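Local structure of reducing end xylose-releasing exo-oligoxylanase (Bacillus halodurans, 1WU4) at residues F138-S141 with H142-D146; I91-W94 with T95-M99; S155-A158 with R159-L162. The protein hydrolyses xylooligosaccharides of three or more units with inversion of anomeric configuration, releasing xylose from the reducing end. The protein carries 1 engineered substitution. All coordinates share one frame; numbering follows the deposited sequence.

Contact 1 (F138-S141 with H142-D146); sequences FFAS and HRWGD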
# COMPACT_ATOMS: atom_id res chain seq x y z
N PHE A 138 -2.56 -12.81 6.75
CA PHE A 138 -1.59 -13.44 7.65
C PHE A 138 -1.68 -12.75 9.01
O PHE A 138 -1.67 -13.41 10.04
CB PHE A 138 -0.15 -13.31 7.12
CG PHE A 138 0.22 -14.32 6.07
CD1 PHE A 138 0.07 -15.69 6.30
CD2 PHE A 138 0.77 -13.91 4.86
CE1 PHE A 138 0.45 -16.62 5.34
CE2 PHE A 138 1.16 -14.84 3.89
CZ PHE A 138 1.00 -16.20 4.14
N PHE A 139 -1.76 -11.42 9.00
CA PHE A 139 -1.86 -10.68 10.26
C PHE A 139 -3.14 -11.06 11.01
O PHE A 139 -3.12 -11.21 12.23
CB PHE A 139 -1.84 -9.17 10.01
CG PHE A 139 -0.48 -8.62 9.62
CD1 PHE A 139 0.67 -9.39 9.74
CD2 PHE A 139 -0.37 -7.31 9.17
CE1 PHE A 139 1.92 -8.85 9.41
CE2 PHE A 139 0.87 -6.76 8.84
CZ PHE A 139 2.02 -7.53 8.96
N ALA A 140 -4.24 -11.22 10.28
CA ALA A 140 -5.51 -11.59 10.90
C ALA A 140 -5.38 -12.96 11.57
O ALA A 140 -5.82 -13.16 12.70
CB ALA A 140 -6.61 -11.63 9.85
N SER A 141 -4.76 -13.90 10.86
CA SER A 141 -4.56 -15.24 11.41
C SER A 141 -3.75 -15.17 12.70
O SER A 141 -4.07 -15.84 13.68
CB SER A 141 -3.82 -16.11 10.39
OG SER A 141 -3.54 -17.39 10.93
N HIS A 142 -2.70 -14.36 12.69
CA HIS A 142 -1.83 -14.24 13.84
C HIS A 142 -2.46 -13.54 15.04
O HIS A 142 -2.19 -13.91 16.19
CB HIS A 142 -0.53 -13.54 13.42
CG HIS A 142 0.19 -14.25 12.32
ND1 HIS A 142 1.21 -13.67 11.60
CD2 HIS A 142 0.02 -15.49 11.80
CE1 HIS A 142 1.64 -14.52 10.68
NE2 HIS A 142 0.93 -15.63 10.78
N ARG A 143 -3.30 -12.54 14.79
CA ARG A 143 -3.95 -11.83 15.89
C ARG A 143 -5.18 -12.54 16.44
O ARG A 143 -5.39 -12.58 17.65
CB ARG A 143 -4.38 -10.42 15.47
CG ARG A 143 -3.27 -9.48 15.08
CD ARG A 143 -3.71 -8.02 15.24
NE ARG A 143 -3.79 -7.64 16.65
CZ ARG A 143 -3.98 -6.40 17.10
NH1 ARG A 143 -4.11 -5.40 16.25
NH2 ARG A 143 -4.01 -6.17 18.40
N TRP A 144 -5.98 -13.11 15.54
CA TRP A 144 -7.23 -13.74 15.94
C TRP A 144 -7.36 -15.24 15.76
O TRP A 144 -8.29 -15.86 16.30
CB TRP A 144 -8.38 -13.05 15.20
CG TRP A 144 -8.30 -11.56 15.23
CD1 TRP A 144 -8.08 -10.77 16.32
CD2 TRP A 144 -8.44 -10.66 14.11
NE1 TRP A 144 -8.09 -9.44 15.96
CE2 TRP A 144 -8.31 -9.35 14.62
CE3 TRP A 144 -8.68 -10.84 12.74
CZ2 TRP A 144 -8.40 -8.22 13.80
CZ3 TRP A 144 -8.76 -9.71 11.93
CH2 TRP A 144 -8.63 -8.42 12.46
N GLY A 145 -6.45 -15.84 15.01
CA GLY A 145 -6.51 -17.27 14.76
C GLY A 145 -7.43 -17.55 13.58
O GLY A 145 -8.37 -16.80 13.33
N ASP A 146 -7.14 -18.62 12.86
CA ASP A 146 -7.94 -19.00 11.70
C ASP A 146 -9.35 -19.43 12.09
O ASP A 146 -9.54 -20.18 13.05
CB ASP A 146 -7.26 -20.14 10.94
CG ASP A 146 -6.25 -19.63 9.92
OD1 ASP A 146 -5.80 -18.47 10.04
OD2 ASP A 146 -5.90 -20.41 9.01
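Ser141 and Asp146 close the C-terminal end of helix 127-144 in a local contact, where the last turn of the helix runs into a loop at the periphery of the (alpha/alpha)6 barrel. Ser141 OG donates to Asp146 OD1 at 2.7 Å, meeting the carboxylate from above its plane rather than within it. The serine hydroxyl reaches this acceptor because it stands opposite the backbone N (chi1 177°). The other carboxylate oxygen, OD2, takes the hydroxyl of Ser155 on the next helix, so both ends of the group are held. Gly145 breaks the helix with positive phi, a conformation in which a side chain would jam against the preceding carbonyl; its N still bonds to Ser141 O at 2.7 Å, bent and from above the carbonyl plane. One turn back, the His142 ring lies flat over Phe138 O, which sits 3.0 Å from the ring plane beneath its centre while accepting the straighter bond from His142 N. The ring's ND1 is engaged by Trp379 O of the C-terminal tail. An alanine in place of His142 would probably leave Trp379 O without this partner and uncover the side of Phe138 O that the imidazole now shields. Farther round, Ala140 CB packs obliquely on the benzo part of the Trp144 indole, 3.6 Å from Trp144 CZ3, and the indole NE1 is bonded to Asp83 OD1. The arrangement is that of a glycine terminating a helix at its C-terminal end, with positive phi and extended psi, its N still making the last i to i+4 bond.

Contact 2 (I91-W94 with T95-M99); sequences IWNW and TMKNM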
# COMPACT_ATOMS: atom_id res chain seq x y z
N ILE A 91 -15.40 -6.75 5.41
CA ILE A 91 -14.74 -6.40 4.15
C ILE A 91 -14.28 -7.64 3.38
O ILE A 91 -14.50 -7.75 2.18
CB ILE A 91 -13.51 -5.49 4.42
CG1 ILE A 91 -13.97 -4.16 5.02
CG2 ILE A 91 -12.74 -5.25 3.12
CD1 ILE A 91 -12.83 -3.27 5.50
N TRP A 92 -13.63 -8.56 4.08
CA TRP A 92 -13.14 -9.78 3.45
C TRP A 92 -14.31 -10.60 2.89
O TRP A 92 -14.21 -11.19 1.82
CB TRP A 92 -12.33 -10.60 4.46
CG TRP A 92 -11.80 -11.90 3.95
CD1 TRP A 92 -11.89 -13.11 4.58
CD2 TRP A 92 -11.06 -12.13 2.74
NE1 TRP A 92 -11.25 -14.08 3.84
CE2 TRP A 92 -10.73 -13.51 2.71
CE3 TRP A 92 -10.63 -11.31 1.69
CZ2 TRP A 92 -10.01 -14.09 1.66
CZ3 TRP A 92 -9.91 -11.89 0.64
CH2 TRP A 92 -9.61 -13.27 0.64
N ASN A 93 -15.41 -10.63 3.63
CA ASN A 93 -16.59 -11.38 3.18
C ASN A 93 -17.12 -10.78 1.88
O ASN A 93 -17.44 -11.51 0.94
CB ASN A 93 -17.66 -11.36 4.27
CG ASN A 93 -18.81 -12.30 3.98
OD1 ASN A 93 -18.60 -13.43 3.53
ND2 ASN A 93 -20.03 -11.85 4.25
N TRP A 94 -17.21 -9.46 1.82
CA TRP A 94 -17.70 -8.78 0.62
C TRP A 94 -16.76 -9.08 -0.54
O TRP A 94 -17.19 -9.34 -1.67
CB TRP A 94 -17.75 -7.27 0.85
CG TRP A 94 -18.66 -6.50 -0.09
CD1 TRP A 94 -19.95 -6.10 0.16
CD2 TRP A 94 -18.35 -6.01 -1.40
NE1 TRP A 94 -20.44 -5.39 -0.90
CE2 TRP A 94 -19.48 -5.32 -1.88
CE3 TRP A 94 -17.21 -6.09 -2.23
CZ2 TRP A 94 -19.52 -4.70 -3.13
CZ3 TRP A 94 -17.25 -5.48 -3.48
CH2 TRP A 94 -18.40 -4.79 -3.92
N THR A 95 -15.46 -9.03 -0.25
CA THR A 95 -14.43 -9.29 -1.24
C THR A 95 -14.55 -10.68 -1.86
O THR A 95 -14.53 -10.83 -3.08
CB THR A 95 -13.03 -9.13 -0.61
OG1 THR A 95 -12.88 -7.80 -0.11
CG2 THR A 95 -11.94 -9.41 -1.63
N MET A 96 -14.66 -11.69 -1.01
CA MET A 96 -14.78 -13.06 -1.50
C MET A 96 -16.10 -13.31 -2.22
O MET A 96 -16.15 -14.06 -3.20
CB MET A 96 -14.65 -14.04 -0.33
CG MET A 96 -13.21 -14.30 0.09
SD MET A 96 -12.22 -14.96 -1.27
CE MET A 96 -13.15 -16.42 -1.69
N LYS A 97 -17.16 -12.67 -1.76
CA LYS A 97 -18.47 -12.85 -2.36
C LYS A 97 -18.62 -12.19 -3.73
O LYS A 97 -19.15 -12.79 -4.66
CB LYS A 97 -19.54 -12.30 -1.41
CG LYS A 97 -20.97 -12.53 -1.86
CD LYS A 97 -21.95 -11.86 -0.90
CE LYS A 97 -21.76 -12.34 0.53
NZ LYS A 97 -21.94 -13.81 0.68
N ASN A 98 -18.14 -10.96 -3.85
CA ASN A 98 -18.29 -10.19 -5.09
C ASN A 98 -17.07 -9.99 -5.98
O ASN A 98 -17.23 -9.76 -7.18
CB ASN A 98 -18.87 -8.82 -4.75
CG ASN A 98 -20.17 -8.90 -3.98
OD1 ASN A 98 -20.32 -8.28 -2.93
ND2 ASN A 98 -21.12 -9.65 -4.52
N MET A 99 -15.87 -10.07 -5.42
CA MET A 99 -14.68 -9.82 -6.22
C MET A 99 -13.88 -11.05 -6.65
O MET A 99 -13.30 -11.06 -7.73
CB MET A 99 -13.77 -8.84 -5.46
CG MET A 99 -14.53 -7.63 -4.93
SD MET A 99 -13.50 -6.40 -4.10
CE MET A 99 -13.34 -5.18 -5.39
O HOH W 1 -22.39 -13.46 4.01
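With chi1 at 178°, Trp92 CG stands opposite the backbone N, and the indole projects outward, leaning toward the C-terminal end, and lies side by side with Met96, whose chain folds at both chi2 and chi3. Met96 CG is thereby laid over the six-membered ring in a CH-pi contact, 3.7 Å from the Trp92 ring centroid and close to the normal. The sulfur continues obliquely past the rim, with Met96 SD 3.6 Å from Trp92 CH2, a Met-aromatic contact. Thr95 CG2 approaches the same indole obliquely. Trp94, one turn from Asn98, carries the amide oxygen of Asn98 over one face: Asn98 OD1 sits 3.2 Å above the ring plane over its centre, with ring and amide planes 70° apart, while Asn98 CB lies over the six-membered ring. Met99 meets this indole differently, its CG near Trp94 CZ3 and its sulfur in the ring plane at the edge, 5.2 Å from the centroid of the six-membered ring. Ile91 O is gripped twice, by Thr95 N and by Thr95 OG1 at 2.8 Å; the hydroxyl comes from above the carbonyl plane, so a polar atom on a buried side chain is satisfied within its own helix. On the outer side a water accepts from Asn93 ND2 at 2.9 Å and, weakly, from Lys97 NZ; Asn93 ND2 also donates to Asp55 O. At 95-99 the helix widens into a pi-type turn, although Met99 N still bonds to Thr95 O. Helix 85-99 is packed on several sides: Ile91, Trp92, Trp94 and Thr95 touch helix 69-81, Trp92 and Thr95 reach helix 127-144, and Ile91, Asn93, Trp94 and Lys97 meet strand 56-59.

Contact 3 (S155-A158 with R159-L162); sequences SEQA and RKLL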
# COMPACT_ATOMS: atom_id res chain seq x y z
N SER A 155 -5.05 -17.76 7.28
CA SER A 155 -3.74 -18.19 6.79
C SER A 155 -3.80 -19.09 5.56
O SER A 155 -2.93 -19.01 4.70
CB SER A 155 -2.95 -18.87 7.91
OG SER A 155 -3.46 -20.16 8.21
N GLU A 156 -4.82 -19.95 5.49
CA GLU A 156 -4.95 -20.83 4.33
C GLU A 156 -5.30 -20.01 3.10
O GLU A 156 -4.84 -20.29 1.99
CB GLU A 156 -6.04 -21.88 4.56
CG GLU A 156 -5.78 -22.82 5.71
CD GLU A 156 -6.78 -23.95 5.76
OE1 GLU A 156 -6.64 -24.89 4.96
OE2 GLU A 156 -7.72 -23.87 6.57
N GLN A 157 -6.13 -18.99 3.29
CA GLN A 157 -6.53 -18.11 2.20
C GLN A 157 -5.30 -17.37 1.68
O GLN A 157 -5.11 -17.24 0.47
CB GLN A 157 -7.58 -17.11 2.68
CG GLN A 157 -8.93 -17.71 3.07
CD GLN A 157 -9.65 -18.35 1.89
OE1 GLN A 157 -9.53 -17.89 0.75
NE2 GLN A 157 -10.41 -19.40 2.16
N ALA A 158 -4.48 -16.88 2.60
CA ALA A 158 -3.27 -16.14 2.24
C ALA A 158 -2.29 -17.00 1.45
O ALA A 158 -1.79 -16.57 0.41
CB ALA A 158 -2.59 -15.60 3.49
N ARG A 159 -2.02 -18.21 1.94
CA ARG A 159 -1.09 -19.10 1.25
C ARG A 159 -1.61 -19.53 -0.11
O ARG A 159 -0.86 -19.65 -1.07
CB ARG A 159 -0.78 -20.32 2.12
CG ARG A 159 -0.01 -20.00 3.39
CD ARG A 159 0.56 -21.26 4.04
NE ARG A 159 -0.49 -22.17 4.49
CZ ARG A 159 -1.11 -22.09 5.66
NH1 ARG A 159 -0.79 -21.13 6.52
NH2 ARG A 159 -2.06 -22.97 5.97
N LYS A 160 -2.92 -19.76 -0.18
CA LYS A 160 -3.55 -20.17 -1.43
C LYS A 160 -3.40 -19.06 -2.47
O LYS A 160 -3.03 -19.30 -3.62
CB LYS A 160 -5.03 -20.44 -1.19
CG LYS A 160 -5.79 -20.98 -2.38
CD LYS A 160 -7.29 -20.72 -2.25
CE LYS A 160 -7.84 -21.11 -0.88
NZ LYS A 160 -7.60 -22.53 -0.54
N LEU A 161 -3.71 -17.83 -2.05
CA LEU A 161 -3.62 -16.69 -2.95
C LEU A 161 -2.19 -16.48 -3.45
O LEU A 161 -1.97 -16.29 -4.65
CB LEU A 161 -4.12 -15.43 -2.25
CG LEU A 161 -4.12 -14.14 -3.09
CD1 LEU A 161 -4.92 -14.34 -4.37
CD2 LEU A 161 -4.71 -13.01 -2.26
N LEU A 162 -1.23 -16.51 -2.54
CA LEU A 162 0.15 -16.31 -2.95
C LEU A 162 0.64 -17.45 -3.85
O LEU A 162 1.52 -17.25 -4.68
CB LEU A 162 1.06 -16.15 -1.73
CG LEU A 162 0.84 -14.84 -0.96
CD1 LEU A 162 1.82 -14.76 0.19
CD2 LEU A 162 1.00 -13.65 -1.90
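Ala158 and Leu162 form the close-packed side of this turn of helix 154-167, whereas Arg159 and Lys160 fold back over the side that leads to solvent. On the inner side Leu162 N bonds almost straight to Ala158 O at 3.0 Å, and Leu162 CG lies 3.4 Å from the same oxygen. The two side chains face helix 127-144, Ala158 against Phe138 and Leu162 against Ala134. Leu161 N is likewise bonded to Gln157 O, and the leucine side chain turns to Glu130 and Phe110. On the solvent side the long side chains touch across the turn more loosely. Arg159 begins with CG opposite the carbonyl carbon (chi1 -67°) and bends at chi3, which swings the guanidinium back along the helix toward the N-terminal turn. One face of that flat group then lies over Ser155 O, 3.5 Å from its plane, and also over Glu156 CA, both toward the rim. Arg159 NH1 comes to 3.4 Å from Ser155 CB; the hydroxyl of Ser155 is hydrogen-bonded to Asp146 OD2. The Glu156 carboxylate is turned only 19° from the guanidinium plane, yet Glu156 OE1 and Arg159 NH2 remain 5.1 Å apart, so the opposite charges probably attract only at long range, without a salt bridge; Glu156 OE2 is held instead by Asn153. Lys160, bent at chi3 and chi4, runs alongside Gln157, its CE 4.0 Å from Gln157 OE1, while Gln157 NE2 bonds to Asn153 OD1. Apolar residues turned to a neighbouring helix and charged ones turned outward make this an amphipathic helix, as expected at the surface of an (alpha/alpha)6 barrel.

Contacts 1 and 3 belong to consecutive helices, 127-144 and 154-167, and touch directly, their centres 12 Å apart. Asp146 OD2 and Ser155 OG, 2.6 Å apart, link the loop just after the first helix to the start of the second, and Phe138 CZ packs 3.7 Å from Ala158 CB. Contact 2, on helix 85-99, meets contact 3 more lightly, through Trp92 CZ2 at 3.9 Å from Gln157 OE1. It does not touch contact 1, the nearest atoms being about 8 Å apart. Contacts 1 and 3 lie away from the active site and the nickel site; in contact 2 the Met99 side chain is about 8 Å from that of Glu70, probably the catalytic proton donor.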